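Anapc5 protein (PDB 5BPZ) is a subunit of the anaphase-promoting complex, the ubiquitin ligase that drives cell-cycle progression, in which it probably plays a scaffolding role. Local coordinates at residues L41-M44 / S45-T48; T72-K75 / L76-V80; D111-A114 / D115-T118; M137-A140 / Y141-S145. All coordinates share one frame; numbering follows the deposited sequence.

Contact 1 of 4, residues L41-M44 / S45-T48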
ATOM      1  N   LEU A  41       1.974   3.625  -3.336  1.00 32.17           N
ATOM      2  CA  LEU A  41       1.665   4.245  -4.624  1.00 33.81           C
ATOM      3  C   LEU A  41       0.850   5.514  -4.421  1.00 37.32           C
ATOM      4  O   LEU A  41       1.158   6.537  -5.030  1.00 37.67           O
ATOM      5  CB  LEU A  41       0.953   3.269  -5.572  1.00 35.30           C
ATOM      6  CG  LEU A  41       1.821   2.139  -6.136  1.00 40.57           C
ATOM      7  CD1 LEU A  41       0.940   1.027  -6.733  1.00 41.66           C
ATOM      8  CD2 LEU A  41       2.817   2.667  -7.172  1.00 42.56           C
ATOM      9  N   SER A  42      -0.112   5.479  -3.493  1.00 34.45           N
ATOM     10  CA  SER A  42      -0.940   6.639  -3.160  1.00 35.13           C
ATOM     11  C   SER A  42      -0.091   7.787  -2.581  1.00 39.29           C
ATOM     12  O   SER A  42      -0.195   8.924  -3.057  1.00 38.30           O
ATOM     13  CB  SER A  42      -2.041   6.241  -2.189  1.00 38.57           C
ATOM     14  OG  SER A  42      -2.855   7.352  -1.860  1.00 46.72           O
ATOM     15  N   GLU A  43       0.765   7.474  -1.577  1.00 34.99           N
ATOM     16  CA  GLU A  43       1.651   8.435  -0.926  1.00 34.51           C
ATOM     17  C   GLU A  43       2.681   9.019  -1.877  1.00 38.80           C
ATOM     18  O   GLU A  43       3.044  10.189  -1.739  1.00 38.68           O
ATOM     19  CB  GLU A  43       2.317   7.834   0.323  1.00 35.60           C
ATOM     20  CG  GLU A  43       1.346   7.601   1.480  1.00 45.20           C
ATOM     21  CD  GLU A  43       0.458   8.778   1.841  1.00 62.51           C
ATOM     22  OE1 GLU A  43       1.000   9.883   2.080  1.00 51.06           O
ATOM     23  OE2 GLU A  43      -0.784   8.605   1.843  1.00 55.10           O
ATOM     24  N   MET A  44       3.123   8.228  -2.861  1.00 36.44           N
ATOM     25  CA  MET A  44       4.081   8.701  -3.857  1.00 36.82           C
ATOM     26  C   MET A  44       3.451   9.764  -4.760  1.00 38.96           C
ATOM     27  O   MET A  44       4.095  10.768  -5.041  1.00 38.52           O
ATOM     28  CB  MET A  44       4.626   7.540  -4.694  1.00 39.74           C
ATOM     29  CG  MET A  44       5.806   6.857  -4.057  1.00 44.70           C
ATOM     30  SD  MET A  44       6.161   5.261  -4.836  1.00 50.34           S
ATOM     31  CE  MET A  44       7.082   5.832  -6.289  1.00 47.98           C
ATOM     32  N   SER A  45       2.190   9.559  -5.195  1.00 35.49           N
ATOM     33  CA  SER A  45       1.512  10.508  -6.072  1.00 36.09           C
ATOM     34  C   SER A  45       1.170  11.825  -5.372  1.00 40.26           C
ATOM     35  O   SER A  45       1.127  12.856  -6.018  1.00 40.54           O
ATOM     36  CB  SER A  45       0.274   9.882  -6.715  1.00 39.75           C
ATOM     37  OG  SER A  45      -0.666   9.461  -5.744  1.00 53.89           O
ATOM     38  N   LYS A  46       0.975  11.787  -4.059  1.00 37.50           N
ATOM     39  CA  LYS A  46       0.601  12.932  -3.227  1.00 37.74           C
ATOM     40  C   LYS A  46       1.792  13.756  -2.729  1.00 41.76           C
ATOM     41  O   LYS A  46       1.587  14.886  -2.289  1.00 44.79           O
ATOM     42  CB  LYS A  46      -0.229  12.444  -2.020  1.00 39.30           C
ATOM     43  CG  LYS A  46      -1.642  11.984  -2.370  1.00 48.83           C
ATOM     44  CD  LYS A  46      -2.220  11.038  -1.314  1.00 61.16           C
ATOM     45  CE  LYS A  46      -2.995  11.750  -0.231  1.00 77.90           C
ATOM     46  NZ  LYS A  46      -3.386  10.831   0.872  1.00 86.73           N
ATOM     47  N   ASN A  47       3.012  13.188  -2.739  1.00 35.80           N
ATOM     48  CA  ASN A  47       4.238  13.825  -2.236  1.00 35.39           C
ATOM     49  C   ASN A  47       4.415  15.272  -2.743  1.00 36.51           C
ATOM     50  O   ASN A  47       4.625  15.496  -3.929  1.00 34.79           O
ATOM     51  CB  ASN A  47       5.461  12.958  -2.570  1.00 37.72           C
ATOM     52  CG  ASN A  47       6.741  13.288  -1.832  1.00 59.28           C
ATOM     53  OD1 ASN A  47       6.900  14.345  -1.207  1.00 42.75           O
ATOM     54  ND2 ASN A  47       7.716  12.389  -1.939  1.00 55.61           N
ATOM     55  N   THR A  48       4.298  16.240  -1.837  1.00 32.70           N
ATOM     56  CA  THR A  48       4.410  17.667  -2.159  1.00 33.53           C
ATOM     57  C   THR A  48       5.875  18.165  -2.193  1.00 38.15           C
ATOM     58  O   THR A  48       6.113  19.321  -2.530  1.00 38.36           O
ATOM     59  CB  THR A  48       3.591  18.495  -1.145  1.00 41.71           C
ATOM     60  OG1 THR A  48       4.156  18.303   0.152  1.00 44.41           O
ATOM     61  CG2 THR A  48       2.096  18.135  -1.137  1.00 38.81           C
TER

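Contact 2 of 4, residues T72-K75 / L76-V80. With EDO (1,2-ethanediol), chain B.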
ATOM      1  N   THR A  72       7.574  -8.659   4.757  1.00 36.86           N
ATOM      2  CA  THR A  72       7.075  -8.046   5.991  1.00 35.44           C
ATOM      3  C   THR A  72       6.979  -6.512   5.818  1.00 37.33           C
ATOM      4  O   THR A  72       7.668  -5.939   4.964  1.00 36.06           O
ATOM      5  CB  THR A  72       8.025  -8.377   7.161  1.00 37.70           C
ATOM      6  OG1 THR A  72       9.272  -7.733   6.946  1.00 38.48           O
ATOM      7  CG2 THR A  72       8.206  -9.881   7.394  1.00 38.20           C
ATOM      8  N   LEU A  73       6.162  -5.846   6.657  1.00 32.57           N
ATOM      9  CA  LEU A  73       6.061  -4.391   6.632  1.00 31.42           C
ATOM     10  C   LEU A  73       7.454  -3.744   6.930  1.00 36.08           C
ATOM     11  O   LEU A  73       7.808  -2.750   6.311  1.00 35.77           O
ATOM     12  CB  LEU A  73       5.014  -3.901   7.652  1.00 31.16           C
ATOM     13  CG  LEU A  73       4.749  -2.385   7.698  1.00 34.30           C
ATOM     14  CD1 LEU A  73       4.353  -1.841   6.339  1.00 32.65           C
ATOM     15  CD2 LEU A  73       3.683  -2.057   8.724  1.00 35.74           C
ATOM     16  N   SER A  74       8.214  -4.326   7.865  1.00 33.72           N
ATOM     17  CA  SER A  74       9.543  -3.881   8.294  1.00 34.84           C
ATOM     18  C   SER A  74      10.503  -3.782   7.108  1.00 37.06           C
ATOM     19  O   SER A  74      11.165  -2.753   6.953  1.00 37.25           O
ATOM     20  CB  SER A  74      10.097  -4.828   9.353  1.00 40.12           C
ATOM     21  OG  SER A  74      11.249  -4.278   9.969  1.00 50.81           O
ATOM     22  N   LYS A  75      10.520  -4.815   6.238  1.00 32.75           N
ATOM     23  CA  LYS A  75      11.366  -4.841   5.045  1.00 32.62           C
ATOM     24  C   LYS A  75      10.911  -3.822   4.013  1.00 34.90           C
ATOM     25  O   LYS A  75      11.746  -3.123   3.438  1.00 33.99           O
ATOM     26  CB  LYS A  75      11.446  -6.242   4.430  1.00 34.90           C
ATOM     27  CG  LYS A  75      12.705  -6.425   3.585  1.00 45.38           C
ATOM     28  CD  LYS A  75      12.787  -7.815   2.976  1.00 57.24           C
ATOM     29  CE  LYS A  75      13.480  -7.811   1.639  1.00 63.53           C
ATOM     30  NZ  LYS A  75      13.076  -8.984   0.815  1.00 77.69           N
ATOM     31  N   LEU A  76       9.593  -3.724   3.791  1.00 30.88           N
ATOM     32  CA  LEU A  76       9.028  -2.768   2.846  1.00 29.62           C
ATOM     33  C   LEU A  76       9.378  -1.337   3.232  1.00 33.61           C
ATOM     34  O   LEU A  76       9.834  -0.591   2.374  1.00 34.69           O
ATOM     35  CB  LEU A  76       7.508  -2.939   2.717  1.00 28.33           C
ATOM     36  CG  LEU A  76       6.790  -1.932   1.816  1.00 31.38           C
ATOM     37  CD1 LEU A  76       7.287  -2.022   0.360  1.00 31.40           C
ATOM     38  CD2 LEU A  76       5.302  -2.134   1.874  1.00 29.33           C
ATOM     39  N   ILE A  77       9.227  -0.974   4.517  1.00 30.19           N
ATOM     40  CA  ILE A  77       9.556   0.376   5.014  1.00 30.48           C
ATOM     41  C   ILE A  77      11.048   0.671   4.836  1.00 35.27           C
ATOM     42  O   ILE A  77      11.400   1.792   4.470  1.00 36.74           O
ATOM     43  CB  ILE A  77       9.039   0.594   6.483  1.00 34.41           C
ATOM     44  CG1 ILE A  77       7.482   0.426   6.595  1.00 33.57           C
ATOM     45  CG2 ILE A  77       9.513   1.931   7.098  1.00 35.87           C
ATOM     46  CD1 ILE A  77       6.584   1.230   5.578  1.00 36.16           C
ATOM     47  N   LYS A  78      11.921  -0.337   5.071  1.00 32.86           N
ATOM     48  CA  LYS A  78      13.372  -0.184   4.908  1.00 34.81           C
ATOM     49  C   LYS A  78      13.716   0.139   3.452  1.00 38.36           C
ATOM     50  O   LYS A  78      14.464   1.071   3.205  1.00 39.19           O
ATOM     51  CB  LYS A  78      14.129  -1.419   5.414  1.00 38.82           C
ATOM     52  CG  LYS A  78      14.262  -1.455   6.930  1.00 48.96           C
ATOM     53  CD  LYS A  78      14.939  -2.728   7.417  1.00 56.87           C
ATOM     54  CE  LYS A  78      15.376  -2.627   8.861  1.00 68.04           C
ATOM     55  NZ  LYS A  78      14.227  -2.686   9.804  1.00 76.58           N
ATOM     56  N   ILE A  79      13.074  -0.548   2.501  1.00 35.86           N
ATOM     57  CA  ILE A  79      13.245  -0.304   1.064  1.00 36.58           C
ATOM     58  C   ILE A  79      12.785   1.115   0.689  1.00 42.33           C
ATOM     59  O   ILE A  79      13.525   1.831   0.015  1.00 45.22           O
ATOM     60  CB  ILE A  79      12.543  -1.406   0.218  1.00 37.81           C
ATOM     61  CG1 ILE A  79      13.219  -2.777   0.450  1.00 39.46           C
ATOM     62  CG2 ILE A  79      12.546  -1.033  -1.270  1.00 38.38           C
ATOM     63  CD1 ILE A  79      12.448  -3.978  -0.012  1.00 45.44           C
ATOM     64  N   VAL A  80      11.579   1.519   1.138  1.00 37.24           N
ATOM     65  CA  VAL A  80      10.988   2.840   0.870  1.00 36.60           C
ATOM     66  C   VAL A  80      11.866   3.968   1.454  1.00 41.83           C
ATOM     67  O   VAL A  80      12.012   5.001   0.811  1.00 41.25           O
ATOM     68  CB  VAL A  80       9.505   2.935   1.340  1.00 39.00           C
ATOM     69  CG1 VAL A  80       8.910   4.307   1.032  1.00 39.70           C
ATOM     70  CG2 VAL A  80       8.653   1.844   0.697  1.00 37.10           C
TER
HETATM   71  C1  EDO B 201       5.600  -7.429   9.648  1.00 47.09           C
HETATM   72  O1  EDO B 201       4.619  -7.037   8.723  1.00 42.96           O
HETATM   73  C2  EDO B 201       6.715  -6.397   9.781  1.00 48.88           C
HETATM   74  O2  EDO B 201       7.730  -6.897  10.606  1.00 53.14           O

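Contact 3 of 4, residues D111-A114 / D115-T118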
ATOM      1  N   ASP A 111     -11.954   2.763  -1.589  1.00 65.24           N
ATOM      2  CA  ASP A 111     -12.890   3.678  -2.262  1.00 69.49           C
ATOM      3  C   ASP A 111     -12.148   4.925  -2.758  1.00 71.72           C
ATOM      4  O   ASP A 111     -12.255   5.275  -3.934  1.00 72.05           O
ATOM      5  CB  ASP A 111     -14.044   4.098  -1.315  1.00 76.57           C
ATOM      6  CG  ASP A 111     -15.034   3.017  -0.897  1.00 92.79           C
ATOM      7  OD1 ASP A 111     -14.842   1.843  -1.288  1.00 93.13           O
ATOM      8  OD2 ASP A 111     -15.982   3.340  -0.148  1.00103.83           O
ATOM      9  N   ASP A 112     -11.383   5.578  -1.855  1.00 66.70           N
ATOM     10  CA  ASP A 112     -10.591   6.779  -2.141  1.00 65.37           C
ATOM     11  C   ASP A 112      -9.502   6.529  -3.185  1.00 63.23           C
ATOM     12  O   ASP A 112      -9.267   7.394  -4.026  1.00 63.10           O
ATOM     13  CB  ASP A 112      -9.983   7.356  -0.846  1.00 66.85           C
ATOM     14  CG  ASP A 112     -10.987   7.964   0.129  1.00 83.17           C
ATOM     15  OD1 ASP A 112     -12.158   8.170  -0.266  1.00 87.72           O
ATOM     16  OD2 ASP A 112     -10.597   8.239   1.284  1.00 90.86           O
ATOM     17  N   LEU A 113      -8.856   5.348  -3.139  1.00 56.27           N
ATOM     18  CA  LEU A 113      -7.806   4.936  -4.077  1.00 53.41           C
ATOM     19  C   LEU A 113      -8.371   4.746  -5.490  1.00 60.73           C
ATOM     20  O   LEU A 113      -7.707   5.115  -6.462  1.00 59.81           O
ATOM     21  CB  LEU A 113      -7.136   3.644  -3.585  1.00 50.72           C
ATOM     22  CG  LEU A 113      -5.922   3.122  -4.343  1.00 52.45           C
ATOM     23  CD1 LEU A 113      -4.656   3.910  -4.001  1.00 50.25           C
ATOM     24  CD2 LEU A 113      -5.702   1.680  -4.035  1.00 53.58           C
ATOM     25  N   ALA A 114      -9.593   4.179  -5.596  1.00 60.27           N
ATOM     26  CA  ALA A 114     -10.273   3.930  -6.862  1.00 63.17           C
ATOM     27  C   ALA A 114     -10.681   5.242  -7.561  1.00 71.98           C
ATOM     28  O   ALA A 114     -10.657   5.310  -8.791  1.00 71.71           O
ATOM     29  CB  ALA A 114     -11.480   3.041  -6.635  1.00 67.35           C
ATOM     30  N   ASP A 115     -11.024   6.282  -6.771  1.00 72.43           N
ATOM     31  CA  ASP A 115     -11.394   7.608  -7.266  1.00 76.84           C
ATOM     32  C   ASP A 115     -10.167   8.530  -7.456  1.00 81.43           C
ATOM     33  O   ASP A 115     -10.320   9.649  -7.948  1.00 83.54           O
ATOM     34  CB  ASP A 115     -12.441   8.254  -6.334  1.00 83.30           C
ATOM     35  CG  ASP A 115     -13.303   9.320  -6.990  1.00103.17           C
ATOM     36  OD1 ASP A 115     -14.084   8.976  -7.908  1.00107.55           O
ATOM     37  OD2 ASP A 115     -13.233  10.491  -6.556  1.00112.55           O
ATOM     38  N   SER A 116      -8.956   8.052  -7.089  1.00 76.76           N
ATOM     39  CA  SER A 116      -7.706   8.818  -7.172  1.00 75.70           C
ATOM     40  C   SER A 116      -6.922   8.674  -8.491  1.00 82.35           C
ATOM     41  O   SER A 116      -5.943   9.398  -8.681  1.00 81.98           O
ATOM     42  CB  SER A 116      -6.796   8.494  -5.992  1.00 75.17           C
ATOM     43  OG  SER A 116      -6.079   7.288  -6.196  1.00 80.52           O
ATOM     44  N   PHE A 117      -7.304   7.740  -9.378  1.00 80.67           N
ATOM     45  CA  PHE A 117      -6.580   7.585 -10.642  1.00 79.96           C
ATOM     46  C   PHE A 117      -7.507   7.601 -11.838  1.00 88.61           C
ATOM     47  O   PHE A 117      -8.675   7.242 -11.706  1.00 90.46           O
ATOM     48  CB  PHE A 117      -5.648   6.362 -10.640  1.00 78.29           C
ATOM     49  CG  PHE A 117      -6.282   4.991 -10.679  1.00 80.00           C
ATOM     50  CD1 PHE A 117      -6.357   4.275 -11.869  1.00 84.07           C
ATOM     51  CD2 PHE A 117      -6.714   4.375  -9.510  1.00 80.71           C
ATOM     52  CE1 PHE A 117      -6.895   2.986 -11.895  1.00 85.71           C
ATOM     53  CE2 PHE A 117      -7.257   3.089  -9.539  1.00 84.27           C
ATOM     54  CZ  PHE A 117      -7.334   2.400 -10.730  1.00 83.90           C
ATOM     55  N   THR A 118      -6.976   8.062 -12.999  1.00 91.12           N
ATOM     56  CA  THR A 118      -7.624   8.248 -14.312  1.00 93.79           C
ATOM     57  C   THR A 118      -8.779   9.287 -14.239  1.00101.01           C
ATOM     58  O   THR A 118      -9.557   9.414 -15.189  1.00102.21           O
ATOM     59  CB  THR A 118      -8.029   6.909 -14.990  1.00104.34           C
ATOM     60  OG1 THR A 118      -8.863   6.142 -14.129  1.00105.54           O
ATOM     61  CG2 THR A 118      -6.833   6.068 -15.391  1.00101.00           C
TER

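Contact 4 of 4, residues M137-A140 / Y141-S145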
ATOM      1  N   MET A 137      -5.849  -5.042  -8.308  1.00 45.91           N
ATOM      2  CA  MET A 137      -6.068  -5.014  -6.852  1.00 44.77           C
ATOM      3  C   MET A 137      -7.506  -4.613  -6.517  1.00 51.01           C
ATOM      4  O   MET A 137      -8.127  -5.272  -5.685  1.00 50.30           O
ATOM      5  CB  MET A 137      -5.071  -4.108  -6.115  1.00 45.38           C
ATOM      6  CG  MET A 137      -3.692  -4.729  -5.937  1.00 48.99           C
ATOM      7  SD  MET A 137      -3.703  -6.257  -4.952  1.00 55.03           S
ATOM      8  CE  MET A 137      -3.332  -7.480  -6.269  1.00 54.00           C
ATOM      9  N   ILE A 138      -8.033  -3.534  -7.167  1.00 49.03           N
ATOM     10  CA  ILE A 138      -9.397  -3.034  -6.958  1.00 51.32           C
ATOM     11  C   ILE A 138     -10.425  -4.071  -7.440  1.00 57.73           C
ATOM     12  O   ILE A 138     -11.446  -4.249  -6.777  1.00 59.53           O
ATOM     13  CB  ILE A 138      -9.632  -1.596  -7.547  1.00 56.07           C
ATOM     14  CG1 ILE A 138      -8.613  -0.547  -7.009  1.00 55.46           C
ATOM     15  CG2 ILE A 138     -11.087  -1.102  -7.358  1.00 59.81           C
ATOM     16  CD1 ILE A 138      -8.681  -0.166  -5.484  1.00 66.22           C
ATOM     17  N   LEU A 139     -10.147  -4.770  -8.567  1.00 55.55           N
ATOM     18  CA  LEU A 139     -11.041  -5.810  -9.087  1.00 57.97           C
ATOM     19  C   LEU A 139     -11.085  -7.010  -8.144  1.00 61.54           C
ATOM     20  O   LEU A 139     -12.178  -7.405  -7.742  1.00 63.61           O
ATOM     21  CB  LEU A 139     -10.662  -6.269 -10.503  1.00 58.77           C
ATOM     22  CG  LEU A 139     -11.017  -5.357 -11.680  1.00 65.01           C
ATOM     23  CD1 LEU A 139     -10.387  -5.877 -12.959  1.00 65.76           C
ATOM     24  CD2 LEU A 139     -12.526  -5.231 -11.873  1.00 70.89           C
ATOM     25  N   ALA A 140      -9.904  -7.567  -7.760  1.00 55.46           N
ATOM     26  CA  ALA A 140      -9.818  -8.711  -6.841  1.00 55.97           C
ATOM     27  C   ALA A 140     -10.410  -8.371  -5.476  1.00 61.58           C
ATOM     28  O   ALA A 140     -11.010  -9.249  -4.849  1.00 64.61           O
ATOM     29  CB  ALA A 140      -8.384  -9.189  -6.700  1.00 54.82           C
ATOM     30  N   TYR A 141     -10.298  -7.087  -5.046  1.00 56.50           N
ATOM     31  CA  TYR A 141     -10.891  -6.596  -3.802  1.00 57.41           C
ATOM     32  C   TYR A 141     -12.413  -6.640  -3.880  1.00 65.17           C
ATOM     33  O   TYR A 141     -13.032  -7.147  -2.953  1.00 66.47           O
ATOM     34  CB  TYR A 141     -10.423  -5.166  -3.444  1.00 56.64           C
ATOM     35  CG  TYR A 141     -11.080  -4.617  -2.188  1.00 59.32           C
ATOM     36  CD1 TYR A 141     -10.695  -5.063  -0.925  1.00 60.72           C
ATOM     37  CD2 TYR A 141     -12.105  -3.677  -2.265  1.00 61.88           C
ATOM     38  CE1 TYR A 141     -11.317  -4.587   0.230  1.00 62.97           C
ATOM     39  CE2 TYR A 141     -12.725  -3.187  -1.116  1.00 64.28           C
ATOM     40  CZ  TYR A 141     -12.321  -3.640   0.131  1.00 70.82           C
ATOM     41  OH  TYR A 141     -12.920  -3.164   1.271  1.00 73.12           O
ATOM     42  N   ASN A 142     -13.007  -6.085  -4.962  1.00 63.86           N
ATOM     43  CA  ASN A 142     -14.459  -6.018  -5.186  1.00 67.89           C
ATOM     44  C   ASN A 142     -15.122  -7.392  -5.345  1.00 75.96           C
ATOM     45  O   ASN A 142     -16.274  -7.553  -4.943  1.00 79.12           O
ATOM     46  CB  ASN A 142     -14.799  -5.100  -6.373  1.00 68.81           C
ATOM     47  CG  ASN A 142     -14.501  -3.629  -6.162  1.00 90.30           C
ATOM     48  OD1 ASN A 142     -14.802  -3.033  -5.121  1.00 85.80           O
ATOM     49  ND2 ASN A 142     -13.965  -2.991  -7.189  1.00 82.00           N
ATOM     50  N   LYS A 143     -14.403  -8.384  -5.917  1.00 73.40           N
ATOM     51  CA  LYS A 143     -14.903  -9.759  -6.064  1.00 78.07           C
ATOM     52  C   LYS A 143     -14.592 -10.469  -4.741  1.00 86.02           C
ATOM     53  O   LYS A 143     -13.983 -11.544  -4.699  1.00 86.84           O
ATOM     54  CB  LYS A 143     -14.248 -10.450  -7.273  1.00 80.29           C
ATOM     55  CG  LYS A 143     -14.950 -10.123  -8.590  1.00 92.70           C
ATOM     56  CD  LYS A 143     -14.003  -9.497  -9.606  1.00 97.75           C
ATOM     57  CE  LYS A 143     -14.610  -8.303 -10.305  1.00103.79           C
ATOM     58  NZ  LYS A 143     -14.626  -7.092  -9.442  1.00106.97           N
ATOM     59  N   LEU A 144     -15.021  -9.816  -3.651  1.00 84.12           N
ATOM     60  CA  LEU A 144     -14.747 -10.162  -2.274  1.00 84.14           C
ATOM     61  C   LEU A 144     -15.382 -11.469  -1.786  1.00 90.41           C
ATOM     62  O   LEU A 144     -15.043 -12.548  -2.260  1.00 92.19           O
ATOM     63  CB  LEU A 144     -15.067  -8.990  -1.305  1.00 84.01           C
ATOM     64  CG  LEU A 144     -16.405  -8.230  -1.368  1.00 92.44           C
ATOM     65  CD1 LEU A 144     -17.040  -8.154   0.015  1.00 95.26           C
ATOM     66  CD2 LEU A 144     -16.181  -6.807  -1.804  1.00 93.30           C
ATOM     67  N   SER A 145     -16.252 -11.336  -0.798  1.00 87.24           N
ATOM     68  CA  SER A 145     -16.977 -12.267   0.051  1.00 90.91           C
ATOM     69  C   SER A 145     -16.703 -11.543   1.348  1.00 90.51           C
ATOM     70  O   SER A 145     -15.529 -11.286   1.655  1.00 85.69           O
ATOM     71  CB  SER A 145     -16.354 -13.666   0.047  1.00 95.29           C
ATOM     72  OG  SER A 145     -16.385 -14.307   1.309  1.00104.16           O
TER

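Contact 1 of 4, residues L41-M44 / S45-T48
The Glu43 carboxylate meets the Lys46 ammonium through one oxygen, OE2, which stands 3.6 Å from Lys46 NZ. The lysine nitrogen sits beyond OE2 and tilted out of the carboxylate plane, and the two side chains cross obliquely in a loose salt bridge. Arg94, on helix 85-99, pairs with the same OE2, so two cations share one oxygen. The Asn47 amide instead turns its OD1 to the backbone N of Lys49; its CB rests 3.6 Å from Met44 O, and the side chain touches Asn86 and Val87 of helix 85-99. The aliphatic part of Lys46 runs over the carbonyl of Ser42, with Lys46 CD 3.4 Å from Ser42 O. Ser42 O is gripped twice, by Lys46 N at 3.3 Å and by Ser45 OG at 2.8 Å. The serine hydroxyl is turned back along the helix because OG lies between its own backbone N and carbonyl carbon (chi1 60°), and it arrives well off the C=O direction, at 124°. Ser45 N bonds Leu41 O at 3.2 Å, whereas Asn47 N reaches Glu43 O only weakly. Met44 faces helix 52-67, and its buried side chain packs on Leu58 and Ile62. That weak bond, with Asn47 leaving helical angles, marks the C-terminal end of amphipathic helix 32-46, which carries Glu43 and Lys46 as a helix-surface salt bridge.

Contact 2 of 4, residues T72-K75 / L76-V80
Residues 72-80 form the opening turns of helix 73-83, in which Leu76, Ile77, Lys78 and Ile79 each donate their backbone N to the carbonyl four residues earlier; the bond from Ile77 N to Leu73 O is the shortest at 2.9 Å. Thr72 precedes the helix, and its OG1 accepts from Lys75 N at 3.3 Å with a fairly straight N-H...O angle of 160°. A chi1 of 67° places that hydroxyl between backbone N and carbonyl carbon, where it can lean over the open amides of the first turn. Another of these amides, Leu73 N, is taken by O1 of an ethanediol at 2.8 Å; the molecule, probably from the crystallisation liquor, also bonds the carbonyl of Tyr159. On the inner side Leu73 and Ile77 run alongside each other off the same face of the helix, with Leu73 CD1 3.9 Å from Ile77 CD1. Leu73 continues into a cluster with Tyr159, Phe160 and Ile95, while Ile77 leans on Val91. On the outer side Lys78 lays its CG 3.4 Å from Ser74 O, then bends at its last torsion, which brings NZ to a weak bond with Ser74 OG. A threonine N-cap, with apolar residues four apart turned inward and polar ones outward, marks the start of an amphipathic helix in this all-helical domain.

Contact 3 of 4, residues D111-A114 / D115-T118
From Asp111 to Ala114 the backbone is helical, and the regular pattern lasts as far as Asp115 N, which bonds Asp111 O at 3.3 Å; the next amide, Ser116 N, turns to the carbonyl three residues back and bonds Leu113 O weakly, before Phe117 swings into an extended conformation. Leu113 O takes a much closer donor as well, the hydroxyl of Ser116, with OG at 2.7 Å. With chi1 at 81° this OG is held over the helix end, and it meets the carbonyl from one flank, at a C=O...OG angle of 119°. The Phe117 ring also comes to the same oxygen, offering an edge: CD2 is 3.3 Å from Leu113 O, which lies near the ring plane. Its chi1 of 71° folds the ring back beside the last turn, with CE2 4.1 Å from Ala114 CA, and it also touches Leu134 of helix 129-142. With only a methyl group at Phe117, as in alanine, Leu113 O would probably lose its aromatic neighbour and the chain after the helix its hold on Leu134. Thr118 OG1 bonds Phe117 O from the side, just before residues 119-125, which are not modelled. Helical i to i+4 bonding that tightens to i+3, backed by a serine hydroxyl, is typical of a helix C terminus, here that of helix 103-114.

Contact 4 of 4, residues M137-A140 / Y141-S145
Lys143 doubles back over the carbonyl of Leu139, alongside the leucine side chain and pointing the same way. Its NZ ends 3.0 Å from Leu139 O and 3.7 Å from Leu139 CD2, so the ammonium touches a polar and an apolar atom at once. Bends at chi2, chi3 and chi4 curl the chain into this hook, with CD passing 3.3 Å from Leu139 O on the way. Leu139 O takes two donors from the same residue: Lys143 N comes almost straight in, at a C=O...N angle of 162°, while NZ arrives from the flank at 120°. Asn142 and Ile138 form a second side-by-side pair. The asparagine CG lies beside its own backbone N, anti to the carbonyl carbon (chi1 -67°), which sets the amide next to the isoleucine branch, with ND2 3.4 Å from Ile138 CG2; ND2 is also close to the Ile138 carbonyl, but badly angled for a hydrogen bond, and that oxygen bonds Asn142 N instead. This is the C-terminal turn of helix 129-142, ended at Lys143, where the chain leaves helical angles and makes an inverse gamma turn closed by Leu144 N to Asn142 O at 2.9 Å. A lysine that hydrogen-bonds a last-turn carbonyl would probably also ease the negative end of the helix dipole. Tyr141 points broadly the way Ile138 does and away from Leu139. Its CB rests 3.2 Å from Met137 O, and its ring stacks on Phe110, which Ile138 also touches, and meets Val149 of the next helix, whose N-cap is Ser145.

Each contact spans a continuous run of residues, so none closes a long loop; along the chain they follow in series without nesting or crossing. Contact 1 ends helix 32-46, contact 2 starts helix 73-83, contact 3 ends helix 103-114, and contact 4 ends helix 129-142 and leads into helix 146-164. Leu113 joins three of them: its CD1 packs on Ser42 CB of contact 1 at 3.9 Å, and its CD2 on Ile138 CD1 of contact 4 at 3.8 Å. Contact 2 lies across the centre of the domain from contacts 3 and 4, its centre about 24 Å from that of contact 3; helices 85-99 and 32-46 both tie it to contact 1.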